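Local coordinates for protein alginate lyase (Bacteroides ovatus, PDB 3NNB) that probably cleaves the polysaccharide alginate by beta-elimination, in a largely helical fold related to other polysaccharide lyases, at residues K219-L224 with L269-A274; T273-T278 with K338-A343; F316-I321 with W345-A350. All blocks are in the same frame, centred on the assembly; numbering follows the deposited sequence.

Interaction 1: residues K219-L224 with L269-A274. With CIT (citric acid), chain C.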
ATOM      1  N   LYS A 219       6.833  16.325  -1.624  1.00  9.21           N
ATOM      2  CA  LYS A 219       6.317  16.796  -2.885  1.00  9.36           C
ATOM      3  C   LYS A 219       6.026  15.708  -3.915  1.00  7.76           C
ATOM      4  O   LYS A 219       5.443  15.985  -4.967  1.00  9.10           O
ATOM      5  CB  LYS A 219       7.319  17.777  -3.487  1.00 11.24           C
ATOM      6  CG  LYS A 219       7.530  19.005  -2.608  1.00 14.50           C
ATOM      7  CD  LYS A 219       8.325  20.080  -3.332  1.00 25.65           C
ATOM      8  CE  LYS A 219       8.596  21.263  -2.400  1.00 39.83           C
ATOM      9  NZ  LYS A 219       7.323  21.798  -1.824  1.00 44.30           N
ATOM     10  N   ASN A 220       6.449  14.487  -3.626  1.00  7.14           N
ATOM     11  CA  ASN A 220       6.355  13.365  -4.574  1.00  7.98           C
ATOM     12  C   ASN A 220       5.405  12.293  -4.054  1.00  7.74           C
ATOM     13  O   ASN A 220       4.533  12.545  -3.235  1.00  7.38           O
ATOM     14  CB  ASN A 220       7.756  12.805  -4.904  1.00  8.89           C
ATOM     15  CG  ASN A 220       8.370  12.051  -3.760  1.00  9.44           C
ATOM     16  OD1 ASN A 220       7.896  12.160  -2.608  1.00  8.40           O
ATOM     17  ND2 ASN A 220       9.405  11.248  -4.043  1.00 11.77           N
ATOM     18  N   ASN A 221       5.575  11.081  -4.537  1.00  7.79           N
ATOM     19  CA  ASN A 221       4.718   9.967  -4.138  1.00  6.54           C
ATOM     20  C   ASN A 221       4.553   9.805  -2.617  1.00  5.88           C
ATOM     21  O   ASN A 221       3.521   9.312  -2.157  1.00  7.00           O
ATOM     22  CB  ASN A 221       5.171   8.661  -4.810  1.00  7.37           C
ATOM     23  CG  ASN A 221       6.457   8.100  -4.228  1.00  8.50           C
ATOM     24  OD1 ASN A 221       6.432   7.540  -3.123  1.00 11.00           O
ATOM     25  ND2 ASN A 221       7.590   8.222  -4.959  1.00  9.80           N
ATOM     26  N   HIS A 222       5.568  10.193  -1.846  1.00  6.42           N
ATOM     27  CA  HIS A 222       5.464  10.044  -0.404  1.00  7.64           C
ATOM     28  C   HIS A 222       4.358  10.883   0.155  1.00  8.76           C
ATOM     29  O   HIS A 222       3.618  10.423   1.008  1.00  7.37           O
ATOM     30  CB  HIS A 222       6.774  10.392   0.301  1.00  7.01           C
ATOM     31  CG  HIS A 222       7.769   9.288   0.317  1.00 10.81           C
ATOM     32  ND1 HIS A 222       7.750   8.287   1.260  1.00  8.30           N
ATOM     33  CD2 HIS A 222       8.824   9.033  -0.486  1.00 16.51           C
ATOM     34  CE1 HIS A 222       8.778   7.482   1.060  1.00 10.84           C
ATOM     35  NE2 HIS A 222       9.424   7.885  -0.018  1.00 15.23           N
ATOM     36  N   GLY A 223       4.247  12.123  -0.288  1.00  6.68           N
ATOM     37  CA  GLY A 223       3.242  12.999   0.240  1.00  4.91           C
ATOM     38  C   GLY A 223       1.835  12.622  -0.218  1.00  7.83           C
ATOM     39  O   GLY A 223       0.874  12.719   0.552  1.00  8.03           O
ATOM     40  N   LEU A 224       1.694  12.178  -1.465  1.00  7.34           N
ATOM     41  CA  LEU A 224       0.412  11.692  -1.956  1.00  6.67           C
ATOM     42  C   LEU A 224      -0.057  10.469  -1.164  1.00  8.13           C
ATOM     43  O   LEU A 224      -1.215  10.391  -0.703  1.00  7.46           O
ATOM     44  CB  LEU A 224       0.519  11.432  -3.461  1.00  7.88           C
ATOM     45  CG  LEU A 224      -0.781  11.140  -4.226  1.00  7.67           C
ATOM     46  CD1 LEU A 224      -0.682  11.601  -5.684  1.00  7.41           C
ATOM     47  CD2 LEU A 224      -1.150   9.652  -4.157  1.00  8.53           C
ATOM     48  N   LEU A 269       9.362  10.638 -12.825  1.00  8.16           N
ATOM     49  CA  LEU A 269      10.098  10.352 -14.069  1.00  8.90           C
ATOM     50  C   LEU A 269      11.607  10.563 -13.929  1.00  9.42           C
ATOM     51  O   LEU A 269      12.365  10.079 -14.769  1.00  9.52           O
ATOM     52  CB  LEU A 269       9.545  11.219 -15.225  1.00  7.51           C
ATOM     53  CG  LEU A 269       8.093  10.850 -15.616  1.00  8.27           C
ATOM     54  CD1 LEU A 269       7.508  11.863 -16.651  1.00  9.16           C
ATOM     55  CD2 LEU A 269       8.040   9.377 -16.135  1.00  8.08           C
ATOM     56  N   ALA A 270      12.022  11.294 -12.898  1.00  8.90           N
ATOM     57  CA  ALA A 270      13.457  11.527 -12.664  1.00 10.00           C
ATOM     58  C   ALA A 270      14.121  10.323 -11.994  1.00  9.51           C
ATOM     59  O   ALA A 270      15.356  10.301 -11.861  1.00 11.39           O
ATOM     60  CB  ALA A 270      13.661  12.747 -11.799  1.00 11.06           C
ATOM     61  N   ARG A 271      13.337   9.356 -11.536  1.00  8.03           N
ATOM     62  CA  ARG A 271      13.900   8.213 -10.799  1.00  7.88           C
ATOM     63  C   ARG A 271      14.543   7.154 -11.678  1.00  7.93           C
ATOM     64  O   ARG A 271      14.256   7.060 -12.878  1.00  7.89           O
ATOM     65  CB  ARG A 271      12.808   7.556  -9.962  1.00  9.37           C
ATOM     66  CG  ARG A 271      12.075   8.542  -8.998  1.00  9.66           C
ATOM     67  CD  ARG A 271      12.996   9.202  -7.984  1.00  9.18           C
ATOM     68  NE  ARG A 271      13.520   8.205  -7.071  1.00 11.70           N
ATOM     69  CZ  ARG A 271      12.893   7.767  -5.987  1.00 11.51           C
ATOM     70  NH1 ARG A 271      11.675   8.229  -5.649  1.00 12.17           N
ATOM     71  NH2 ARG A 271      13.464   6.834  -5.231  1.00 15.13           N
ATOM     72  N   THR A 272      15.398   6.293 -11.062  1.00  8.11           N
ATOM     73  CA  THR A 272      15.989   5.180 -11.803  1.00  7.39           C
ATOM     74  C   THR A 272      14.966   4.120 -12.167  1.00  8.93           C
ATOM     75  O   THR A 272      15.155   3.373 -13.130  1.00  8.69           O
ATOM     76  CB  THR A 272      17.165   4.516 -11.079  1.00  7.44           C
ATOM     77  OG1 THR A 272      16.700   3.970  -9.869  1.00  7.57           O
ATOM     78  CG2 THR A 272      18.293   5.502 -10.792  1.00  9.02           C
ATOM     79  N   THR A 273      13.858   4.072 -11.421  1.00  8.96           N
ATOM     80  CA  THR A 273      12.701   3.270 -11.803  1.00  8.18           C
ATOM     81  C   THR A 273      11.499   4.164 -12.132  1.00  6.78           C
ATOM     82  O   THR A 273      10.461   4.116 -11.470  1.00  8.21           O
ATOM     83  CB  THR A 273      12.369   2.192 -10.735  1.00  8.34           C
ATOM     84  OG1 THR A 273      12.167   2.798  -9.439  1.00  7.52           O
ATOM     85  CG2 THR A 273      13.486   1.145 -10.613  1.00  9.90           C
ATOM     86  N   ALA A 274      11.653   5.003 -13.158  1.00  6.87           N
ATOM     87  CA  ALA A 274      10.635   5.954 -13.498  1.00  6.77           C
ATOM     88  C   ALA A 274       9.299   5.333 -13.911  1.00  8.19           C
ATOM     89  O   ALA A 274       8.250   5.882 -13.616  1.00  7.05           O
ATOM     90  CB  ALA A 274      11.174   6.883 -14.591  1.00  6.50           C
TER
HETATM   91  C1  CIT C 402      12.003   9.957  -2.060  1.00 19.46           C
HETATM   92  O1  CIT C 402      10.982   9.609  -2.565  1.00 22.51           O
HETATM   93  O2  CIT C 402      11.971  10.985  -1.363  1.00 39.94           O
HETATM   94  C2  CIT C 402      13.259   9.124  -2.292  1.00 18.90           C
HETATM   95  C3  CIT C 402      13.185   7.789  -1.543  1.00 32.35           C
HETATM   96  O7  CIT C 402      12.649   8.004  -0.216  1.00 20.64           O
HETATM   97  C4  CIT C 402      14.592   7.122  -1.582  1.00 30.80           C
HETATM   98  C5  CIT C 402      15.531   7.851  -0.673  1.00 19.68           C
HETATM   99  O3  CIT C 402      15.943   8.994  -0.914  1.00 42.26           O
HETATM  100  O4  CIT C 402      15.848   7.353   0.410  1.00 21.50           O
HETATM  101  C6  CIT C 402      12.192   6.776  -2.113  1.00 36.49           C
HETATM  102  O5  CIT C 402      12.409   6.290  -3.228  1.00 43.16           O
HETATM  103  O6  CIT C 402      11.160   6.381  -1.475  1.00 38.03           O
HETATM  104  O   HOH W   1       9.913  10.297  -6.798  1.00  9.36           O
HETATM  105  O   HOH W   2      10.040   7.537  -3.251  1.00 21.45           O
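N220 and N221 face R271 across a cleft that holds a citrate, probably from the crystallisation liquor. The direct touch is slight: ND2 of N221 lies 4.1 Å from R271 NH1. The N221 amide sits at the edge of the guanidinium, the two planes 18° apart. No hydrogen bond joins the segments directly. Water does the joining. Water 1 accepts from N220 ND2 at 3.0 Å and from R271 NH1 at 2.9 Å. Water 2 accepts from N221 ND2 and R271 NH1 in the same way. Both waters lie in the guanidinium plane.

The citrate is the second bridge. N220 ND2 donates to citrate O1 at 2.7 Å, and H222 NE2 donates to citrate O6 at 2.7 Å. R271 points its guanidinium edge at citrate O5, but the approach of NH2 is too short to be read literally. D86 is a salt-bridge partner of R271.

N220 also caps the helix. Its CG stands between the backbone N and the carbonyl carbon (chi1 71°), which turns OD1 back to accept from H222 N at 3.1 Å. That donor lies above the amide plane. With an alanine at this position, H222 N would probably lose its cap, and citrate O1 and water 1 a donor each.

Gathering donors round carboxylates is consistent with a site for the acidic sugars of alginate. N220 caps helix 221-236, which N221 begins. N220 packs on helix 266-269, N221 on helix 274-293, and R271 lies in the loop linking those two helices.

Interaction 2: residues T273-T278 with K338-A343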
ATOM      1  N   THR A 273      13.858   4.072 -11.421  1.00  8.96           N
ATOM      2  CA  THR A 273      12.701   3.270 -11.803  1.00  8.18           C
ATOM      3  C   THR A 273      11.499   4.164 -12.132  1.00  6.78           C
ATOM      4  O   THR A 273      10.461   4.116 -11.470  1.00  8.21           O
ATOM      5  CB  THR A 273      12.369   2.192 -10.735  1.00  8.34           C
ATOM      6  OG1 THR A 273      12.167   2.798  -9.439  1.00  7.52           O
ATOM      7  CG2 THR A 273      13.486   1.145 -10.613  1.00  9.90           C
ATOM      8  N   ALA A 274      11.653   5.003 -13.158  1.00  6.87           N
ATOM      9  CA  ALA A 274      10.635   5.954 -13.498  1.00  6.77           C
ATOM     10  C   ALA A 274       9.299   5.333 -13.911  1.00  8.19           C
ATOM     11  O   ALA A 274       8.250   5.882 -13.616  1.00  7.05           O
ATOM     12  CB  ALA A 274      11.174   6.883 -14.591  1.00  6.50           C
ATOM     13  N   LEU A 275       9.313   4.178 -14.599  1.00  7.61           N
ATOM     14  CA  LEU A 275       8.043   3.545 -14.937  1.00  8.39           C
ATOM     15  C   LEU A 275       7.409   3.009 -13.640  1.00  8.46           C
ATOM     16  O   LEU A 275       6.204   3.167 -13.401  1.00  9.93           O
ATOM     17  CB  LEU A 275       8.241   2.435 -15.936  1.00  7.88           C
ATOM     18  CG  LEU A 275       6.994   1.689 -16.379  1.00  8.19           C
ATOM     19  CD1 LEU A 275       6.013   2.632 -17.057  1.00 10.25           C
ATOM     20  CD2 LEU A 275       7.334   0.466 -17.335  1.00  9.84           C
ATOM     21  N   GLY A 276       8.219   2.387 -12.803  1.00  5.44           N
ATOM     22  CA  GLY A 276       7.731   1.874 -11.526  1.00  6.50           C
ATOM     23  C   GLY A 276       7.108   2.920 -10.617  1.00  7.68           C
ATOM     24  O   GLY A 276       6.029   2.703 -10.090  1.00  6.76           O
ATOM     25  N   TYR A 277       7.757   4.060 -10.469  1.00  8.78           N
ATOM     26  CA  TYR A 277       7.227   5.111  -9.620  1.00  7.42           C
ATOM     27  C   TYR A 277       5.999   5.821 -10.241  1.00  7.54           C
ATOM     28  O   TYR A 277       5.107   6.269  -9.505  1.00  7.59           O
ATOM     29  CB  TYR A 277       8.327   6.109  -9.227  1.00  6.99           C
ATOM     30  CG  TYR A 277       9.107   5.626  -8.030  1.00  6.30           C
ATOM     31  CD1 TYR A 277       8.508   5.546  -6.796  1.00 10.86           C
ATOM     32  CD2 TYR A 277      10.409   5.101  -8.152  1.00  8.22           C
ATOM     33  CE1 TYR A 277       9.198   5.065  -5.679  1.00 11.60           C
ATOM     34  CE2 TYR A 277      11.098   4.609  -7.021  1.00  7.83           C
ATOM     35  CZ  TYR A 277      10.494   4.618  -5.799  1.00 14.11           C
ATOM     36  OH  TYR A 277      11.149   4.093  -4.696  1.00 11.93           O
ATOM     37  N   THR A 278       5.988   5.975 -11.565  1.00  7.50           N
ATOM     38  CA  THR A 278       4.804   6.523 -12.249  1.00  6.48           C
ATOM     39  C   THR A 278       3.596   5.631 -11.892  1.00  7.75           C
ATOM     40  O   THR A 278       2.510   6.116 -11.549  1.00  8.09           O
ATOM     41  CB  THR A 278       5.007   6.540 -13.759  1.00  5.93           C
ATOM     42  OG1 THR A 278       5.965   7.559 -14.111  1.00  7.09           O
ATOM     43  CG2 THR A 278       3.681   6.805 -14.516  1.00  8.48           C
ATOM     44  N   LYS A 338       7.541  -6.898 -15.252  1.00  9.15           N
ATOM     45  CA  LYS A 338       6.657  -6.786 -14.083  1.00 11.30           C
ATOM     46  C   LYS A 338       5.831  -5.491 -14.094  1.00 10.51           C
ATOM     47  O   LYS A 338       4.633  -5.531 -13.805  1.00 10.40           O
ATOM     48  CB  LYS A 338       7.478  -6.900 -12.801  1.00 11.28           C
ATOM     49  CG  LYS A 338       6.747  -6.785 -11.528  1.00 17.28           C
ATOM     50  CD  LYS A 338       7.763  -6.755 -10.339  1.00 19.87           C
ATOM     51  CE  LYS A 338       7.066  -6.457  -9.030  1.00 34.54           C
ATOM     52  NZ  LYS A 338       8.022  -6.027  -7.965  1.00 45.35           N
ATOM     53  N   LYS A 339       6.481  -4.355 -14.370  1.00  8.41           N
ATOM     54  CA  LYS A 339       5.780  -3.044 -14.427  1.00  8.48           C
ATOM     55  C   LYS A 339       4.882  -2.878 -15.631  1.00  9.57           C
ATOM     56  O   LYS A 339       3.801  -2.306 -15.480  1.00  9.38           O
ATOM     57  CB  LYS A 339       6.762  -1.889 -14.295  1.00  9.37           C
ATOM     58  CG  LYS A 339       7.499  -1.892 -12.947  1.00 12.23           C
ATOM     59  CD  LYS A 339       6.570  -1.960 -11.739  1.00 12.54           C
ATOM     60  CE  LYS A 339       7.379  -2.099 -10.462  1.00 12.89           C
ATOM     61  NZ  LYS A 339       6.462  -2.284  -9.265  1.00 14.28           N
ATOM     62  N   GLN A 340       5.260  -3.450 -16.800  1.00  8.99           N
ATOM     63  CA  GLN A 340       4.309  -3.542 -17.918  1.00  9.05           C
ATOM     64  C   GLN A 340       3.008  -4.257 -17.486  1.00  8.30           C
ATOM     65  O   GLN A 340       1.922  -3.774 -17.750  1.00  8.90           O
ATOM     66  CB  GLN A 340       4.950  -4.258 -19.104  1.00  8.47           C
ATOM     67  CG  GLN A 340       5.945  -3.375 -19.846  1.00  8.40           C
ATOM     68  CD  GLN A 340       5.247  -2.369 -20.746  1.00 11.23           C
ATOM     69  OE1 GLN A 340       4.195  -2.691 -21.316  1.00 14.57           O
ATOM     70  NE2 GLN A 340       5.819  -1.175 -20.901  1.00  9.13           N
ATOM     71  N   GLU A 341       3.133  -5.406 -16.811  1.00  8.15           N
ATOM     72  CA  GLU A 341       1.966  -6.118 -16.325  1.00  8.79           C
ATOM     73  C   GLU A 341       1.159  -5.268 -15.338  1.00 10.51           C
ATOM     74  O   GLU A 341      -0.060  -5.154 -15.459  1.00  9.42           O
ATOM     75  CB  GLU A 341       2.368  -7.449 -15.696  1.00  9.41           C
ATOM     76  CG  GLU A 341       1.157  -8.199 -15.192  1.00 16.83           C
ATOM     77  CD  GLU A 341       1.489  -9.554 -14.563  1.00 28.44           C
ATOM     78  OE1 GLU A 341       2.648  -9.720 -14.147  1.00 29.94           O
ATOM     79  OE2 GLU A 341       0.590 -10.428 -14.468  1.00 24.03           O
ATOM     80  N   GLU A 342       1.820  -4.650 -14.382  1.00 10.79           N
ATOM     81  CA  GLU A 342       1.157  -3.761 -13.424  1.00 10.84           C
ATOM     82  C   GLU A 342       0.392  -2.626 -14.101  1.00 10.42           C
ATOM     83  O   GLU A 342      -0.719  -2.296 -13.688  1.00  9.62           O
ATOM     84  CB  GLU A 342       2.157  -3.186 -12.433  1.00 10.53           C
ATOM     85  CG  GLU A 342       2.678  -4.211 -11.454  1.00 14.73           C
ATOM     86  CD  GLU A 342       3.546  -3.579 -10.308  1.00 17.36           C
ATOM     87  OE1 GLU A 342       3.275  -2.434  -9.915  1.00 21.85           O
ATOM     88  OE2 GLU A 342       4.494  -4.234  -9.835  1.00 23.37           O
ATOM     89  N   ALA A 343       0.980  -2.053 -15.152  1.00  8.88           N
ATOM     90  CA  ALA A 343       0.311  -1.003 -15.918  1.00  8.28           C
ATOM     91  C   ALA A 343      -1.042  -1.472 -16.471  1.00  7.75           C
ATOM     92  O   ALA A 343      -1.988  -0.719 -16.509  1.00  9.37           O
ATOM     93  CB  ALA A 343       1.224  -0.513 -17.035  1.00  7.57           C
TER
HETATM   94  O   HOH W   3       5.084   0.239  -9.017  1.00 15.39           O
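K339 lays its chain over G276 through two turns: CG stands anti to the carbonyl carbon (chi1 -62°), and the chain then bends at chi2 (-53°). CG, CD and CE thereby run past the bare backbone of the glycine, with CD 4.0 Å from G276 CA. L275 extends the other way. Its CG is anti to the backbone N, and CD2 comes within 3.9 Å of K339 CB. The two chains slide past each other in opposite directions. Q340 touches the same leucine methyl more loosely, while its amide is engaged with the backbone of G322 and Y320.

The polar end of K339 is held on two sides. NZ forms a salt bridge with E342 OE2 at 2.8 Å, one turn on in the same helix, on its syn side but well out of the carboxylate plane. NZ also donates to water 3, at 2.9 Å. That water donates in turn to G276 O at 2.8 Å, so it ties the two helices together. Within helix 274-293, T278 OG1 donates back to A274 O at 2.9 Å. T278 N reaches that oxygen from the other face of its plane.

Helix 274-293 and helix 336-351 run in the same general direction here, their local axes 27° and 9.8 Å apart. Such side-by-side helices are consistent with the alpha/alpha toroid of the six-hairpin families, to which the alginate lyase family belongs.

Interaction 3: residues F316-I321 with W345-A350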
ATOM      1  N   PHE A 316      -0.574   9.812 -20.410  1.00  9.57           N
ATOM      2  CA  PHE A 316       0.902   9.827 -20.586  1.00  8.55           C
ATOM      3  C   PHE A 316       1.409   8.372 -20.621  1.00 10.40           C
ATOM      4  O   PHE A 316       2.303   8.012 -21.403  1.00  9.73           O
ATOM      5  CB  PHE A 316       1.592  10.612 -19.444  1.00  9.91           C
ATOM      6  CG  PHE A 316       3.058  10.295 -19.332  1.00  8.92           C
ATOM      7  CD1 PHE A 316       3.966  10.870 -20.192  1.00 11.58           C
ATOM      8  CD2 PHE A 316       3.491   9.332 -18.409  1.00  8.53           C
ATOM      9  CE1 PHE A 316       5.287  10.565 -20.097  1.00 10.55           C
ATOM     10  CE2 PHE A 316       4.835   9.003 -18.317  1.00 12.45           C
ATOM     11  CZ  PHE A 316       5.733   9.594 -19.180  1.00 11.26           C
ATOM     12  N   LEU A 317       0.885   7.541 -19.717  1.00  8.48           N
ATOM     13  CA  LEU A 317       1.400   6.183 -19.563  1.00  9.04           C
ATOM     14  C   LEU A 317       1.033   5.233 -20.683  1.00  8.81           C
ATOM     15  O   LEU A 317       1.834   4.393 -21.090  1.00  9.88           O
ATOM     16  CB  LEU A 317       0.920   5.589 -18.236  1.00  9.87           C
ATOM     17  CG  LEU A 317       1.278   4.121 -17.943  1.00  9.73           C
ATOM     18  CD1 LEU A 317       2.820   3.941 -17.804  1.00 12.97           C
ATOM     19  CD2 LEU A 317       0.554   3.669 -16.667  1.00 11.69           C
ATOM     20  N   ILE A 318      -0.211   5.326 -21.143  1.00  8.46           N
ATOM     21  CA  ILE A 318      -0.792   4.314 -22.032  1.00  7.58           C
ATOM     22  C   ILE A 318       0.059   3.973 -23.268  1.00  9.10           C
ATOM     23  O   ILE A 318       0.234   2.803 -23.568  1.00 10.73           O
ATOM     24  CB  ILE A 318      -2.249   4.695 -22.426  1.00 10.39           C
ATOM     25  CG1 ILE A 318      -3.152   4.387 -21.241  1.00 12.04           C
ATOM     26  CG2 ILE A 318      -2.707   3.929 -23.725  1.00 10.20           C
ATOM     27  CD1 ILE A 318      -4.519   5.063 -21.235  1.00 11.85           C
ATOM     28  N   PRO A 319       0.600   4.975 -23.982  1.00  9.04           N
ATOM     29  CA  PRO A 319       1.341   4.611 -25.212  1.00 10.56           C
ATOM     30  C   PRO A 319       2.529   3.705 -25.007  1.00 10.30           C
ATOM     31  O   PRO A 319       2.991   3.043 -25.953  1.00 10.85           O
ATOM     32  CB  PRO A 319       1.767   5.964 -25.777  1.00 11.66           C
ATOM     33  CG  PRO A 319       0.744   6.934 -25.219  1.00  8.78           C
ATOM     34  CD  PRO A 319       0.433   6.431 -23.848  1.00  9.69           C
ATOM     35  N   TYR A 320       3.049   3.677 -23.776  1.00  8.96           N
ATOM     36  CA  TYR A 320       4.190   2.859 -23.489  1.00  8.18           C
ATOM     37  C   TYR A 320       3.839   1.436 -23.135  1.00  9.79           C
ATOM     38  O   TYR A 320       4.711   0.587 -23.083  1.00  9.47           O
ATOM     39  CB  TYR A 320       5.019   3.491 -22.364  1.00  8.86           C
ATOM     40  CG  TYR A 320       5.590   4.835 -22.744  1.00  7.27           C
ATOM     41  CD1 TYR A 320       6.655   4.941 -23.643  1.00  9.45           C
ATOM     42  CD2 TYR A 320       5.076   6.014 -22.191  1.00  9.26           C
ATOM     43  CE1 TYR A 320       7.179   6.178 -23.989  1.00  8.64           C
ATOM     44  CE2 TYR A 320       5.586   7.237 -22.512  1.00  7.82           C
ATOM     45  CZ  TYR A 320       6.642   7.319 -23.417  1.00  7.98           C
ATOM     46  OH  TYR A 320       7.128   8.551 -23.686  1.00  9.13           O
ATOM     47  N   ILE A 321       2.560   1.174 -22.919  1.00  9.76           N
ATOM     48  CA  ILE A 321       2.143  -0.167 -22.564  1.00 11.02           C
ATOM     49  C   ILE A 321       2.166  -1.019 -23.810  1.00 13.43           C
ATOM     50  O   ILE A 321       1.564  -0.660 -24.835  1.00 13.03           O
ATOM     51  CB  ILE A 321       0.741  -0.200 -21.893  1.00 12.19           C
ATOM     52  CG1 ILE A 321       0.745   0.632 -20.615  1.00 12.32           C
ATOM     53  CG2 ILE A 321       0.350  -1.641 -21.580  1.00 11.64           C
ATOM     54  CD1 ILE A 321      -0.634   0.759 -19.936  1.00 10.96           C
ATOM     55  N   TRP A 345      -3.022  -3.587 -15.134  1.00  9.09           N
ATOM     56  CA  TRP A 345      -3.960  -3.597 -14.018  1.00 10.74           C
ATOM     57  C   TRP A 345      -4.299  -2.191 -13.519  1.00 10.07           C
ATOM     58  O   TRP A 345      -5.403  -1.970 -13.040  1.00 10.05           O
ATOM     59  CB  TRP A 345      -3.475  -4.534 -12.912  1.00 11.10           C
ATOM     60  CG  TRP A 345      -3.620  -5.920 -13.378  1.00 11.99           C
ATOM     61  CD1 TRP A 345      -2.677  -6.696 -13.954  1.00 12.92           C
ATOM     62  CD2 TRP A 345      -4.837  -6.701 -13.364  1.00  9.49           C
ATOM     63  NE1 TRP A 345      -3.228  -7.906 -14.323  1.00 11.43           N
ATOM     64  CE2 TRP A 345      -4.538  -7.940 -13.939  1.00 10.66           C
ATOM     65  CE3 TRP A 345      -6.134  -6.470 -12.905  1.00 11.40           C
ATOM     66  CZ2 TRP A 345      -5.501  -8.945 -14.079  1.00 11.42           C
ATOM     67  CZ3 TRP A 345      -7.080  -7.459 -13.061  1.00  9.51           C
ATOM     68  CH2 TRP A 345      -6.761  -8.676 -13.644  1.00  9.78           C
ATOM     69  N   ILE A 346      -3.399  -1.218 -13.669  1.00  9.00           N
ATOM     70  CA  ILE A 346      -3.801   0.175 -13.524  1.00  8.16           C
ATOM     71  C   ILE A 346      -4.987   0.472 -14.450  1.00  8.84           C
ATOM     72  O   ILE A 346      -5.939   1.161 -14.040  1.00  9.02           O
ATOM     73  CB  ILE A 346      -2.591   1.140 -13.779  1.00  8.71           C
ATOM     74  CG1 ILE A 346      -1.538   1.009 -12.653  1.00  8.27           C
ATOM     75  CG2 ILE A 346      -3.018   2.602 -13.942  1.00  9.56           C
ATOM     76  CD1 ILE A 346      -1.983   1.455 -11.217  1.00  9.57           C
ATOM     77  N   LEU A 347      -4.915  -0.009 -15.703  1.00  9.33           N
ATOM     78  CA  LEU A 347      -5.966   0.244 -16.674  1.00 10.49           C
ATOM     79  C   LEU A 347      -7.302  -0.416 -16.310  1.00  8.63           C
ATOM     80  O   LEU A 347      -8.342   0.209 -16.422  1.00 10.00           O
ATOM     81  CB  LEU A 347      -5.528  -0.164 -18.075  1.00  8.41           C
ATOM     82  CG  LEU A 347      -4.423   0.686 -18.677  1.00 12.67           C
ATOM     83  CD1 LEU A 347      -4.209   0.232 -20.103  1.00 14.90           C
ATOM     84  CD2 LEU A 347      -4.732   2.190 -18.636  1.00 16.47           C
ATOM     85  N   ARG A 348      -7.253  -1.648 -15.805  1.00  9.79           N
ATOM     86  CA  ARG A 348      -8.456  -2.286 -15.227  1.00  9.62           C
ATOM     87  C   ARG A 348      -9.094  -1.431 -14.144  1.00 11.33           C
ATOM     88  O   ARG A 348     -10.296  -1.189 -14.148  1.00 11.42           O
ATOM     89  CB  ARG A 348      -8.056  -3.630 -14.622  1.00  9.50           C
ATOM     90  CG  ARG A 348      -9.112  -4.344 -13.792  1.00 10.16           C
ATOM     91  CD  ARG A 348     -10.369  -4.783 -14.560  1.00 12.65           C
ATOM     92  NE  ARG A 348     -10.095  -5.777 -15.592  1.00 10.71           N
ATOM     93  CZ  ARG A 348     -10.100  -7.108 -15.440  1.00 13.16           C
ATOM     94  NH1 ARG A 348     -10.348  -7.697 -14.279  1.00 11.87           N
ATOM     95  NH2 ARG A 348      -9.832  -7.872 -16.476  1.00 12.99           N
ATOM     96  N   ARG A 349      -8.272  -0.939 -13.230  1.00  9.12           N
ATOM     97  CA  ARG A 349      -8.773  -0.167 -12.107  0.70 10.31           C
ATOM     98  C   ARG A 349      -9.357   1.155 -12.562  1.00 10.88           C
ATOM     99  O   ARG A 349     -10.420   1.575 -12.074  1.00 10.23           O
ATOM    100  CB  ARG A 349      -7.659   0.006 -11.084  0.70  9.86           C
ATOM    101  CG  ARG A 349      -7.210  -1.329 -10.519  0.70  7.89           C
ATOM    102  CD  ARG A 349      -5.866  -1.250  -9.839  0.70 19.90           C
ATOM    103  NE  ARG A 349      -5.892  -0.379  -8.680  0.70 15.43           N
ATOM    104  CZ  ARG A 349      -4.798  -0.054  -7.958  0.70 11.95           C
ATOM    105  NH1 ARG A 349      -3.570  -0.546  -8.239  0.70 14.50           N
ATOM    106  NH2 ARG A 349      -4.959   0.737  -6.934  0.70 12.67           N
ATOM    107  N   ALA A 350      -8.683   1.822 -13.485  1.00 10.01           N
ATOM    108  CA  ALA A 350      -9.177   3.109 -14.030  1.00 10.78           C
ATOM    109  C   ALA A 350     -10.522   2.944 -14.750  1.00  9.77           C
ATOM    110  O   ALA A 350     -11.369   3.848 -14.726  1.00  9.81           O
ATOM    111  CB  ALA A 350      -8.116   3.731 -14.995  1.00 10.12           C
TER
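I321 N donates to I318 O at 2.9 Å, a backbone bond that closes a 3-10 turn in the segment 316-321. Y320 N does the same to L317 O at 3.0 Å. Both bonds span three residues, as in a 3-10 helix. The turn presents I318 and I321 together to L347.

Across the contact everything is apolar. L347 forks between the two isoleucines. Its CG lies anti to the carbonyl carbon (chi1 -68°), and this carries both methyls toward the turn. CD1 meets I321 CD1 at 3.6 Å, the two side chains reaching toward each other tip to tip. CD2 meets I318 differently. It lies 3.8 Å from CG1 and 3.9 Å from CD1 of that residue, and the side chains cross obliquely. The CB of I318 does not lead straight to the helix, but its outer carbons come nearer. No hydrogen bond crosses between the segments, and 162 Å² is buried in all.

The helix carries other duties away from this face. W345 CZ3 comes over one face of the R348 guanidinium, offset toward the rim. R348 NE forms a salt bridge with E360.

L347 and I318 also share I362 of helix 359-366 as a neighbour. L317 and I346 turn to helix 274-293 instead, packing on L282 and I279 respectively. I321 rests on A343 and C344, earlier in helix 336-351. The contact thus sets the segment 316-321 among three helices.

The three contacts form a bent line with interaction 2 at the corner. The centres of interactions 1 and 2 are about 12 Å apart, those of interactions 2 and 3 about 10 Å, and those of 1 and 3 about 17 Å. Interaction 1 comes first along the chain. It shares T273 and A274 with interaction 2, where helix 274-293 begins. Interactions 2 and 3 alternate along the chain and both use helix 336-351. L275 of interaction 2 touches L317 of interaction 3, and N221 of interaction 1 touches Y277. The series runs from the citrate site, through a helix pair, to an apolar contact farther from the chain's centre.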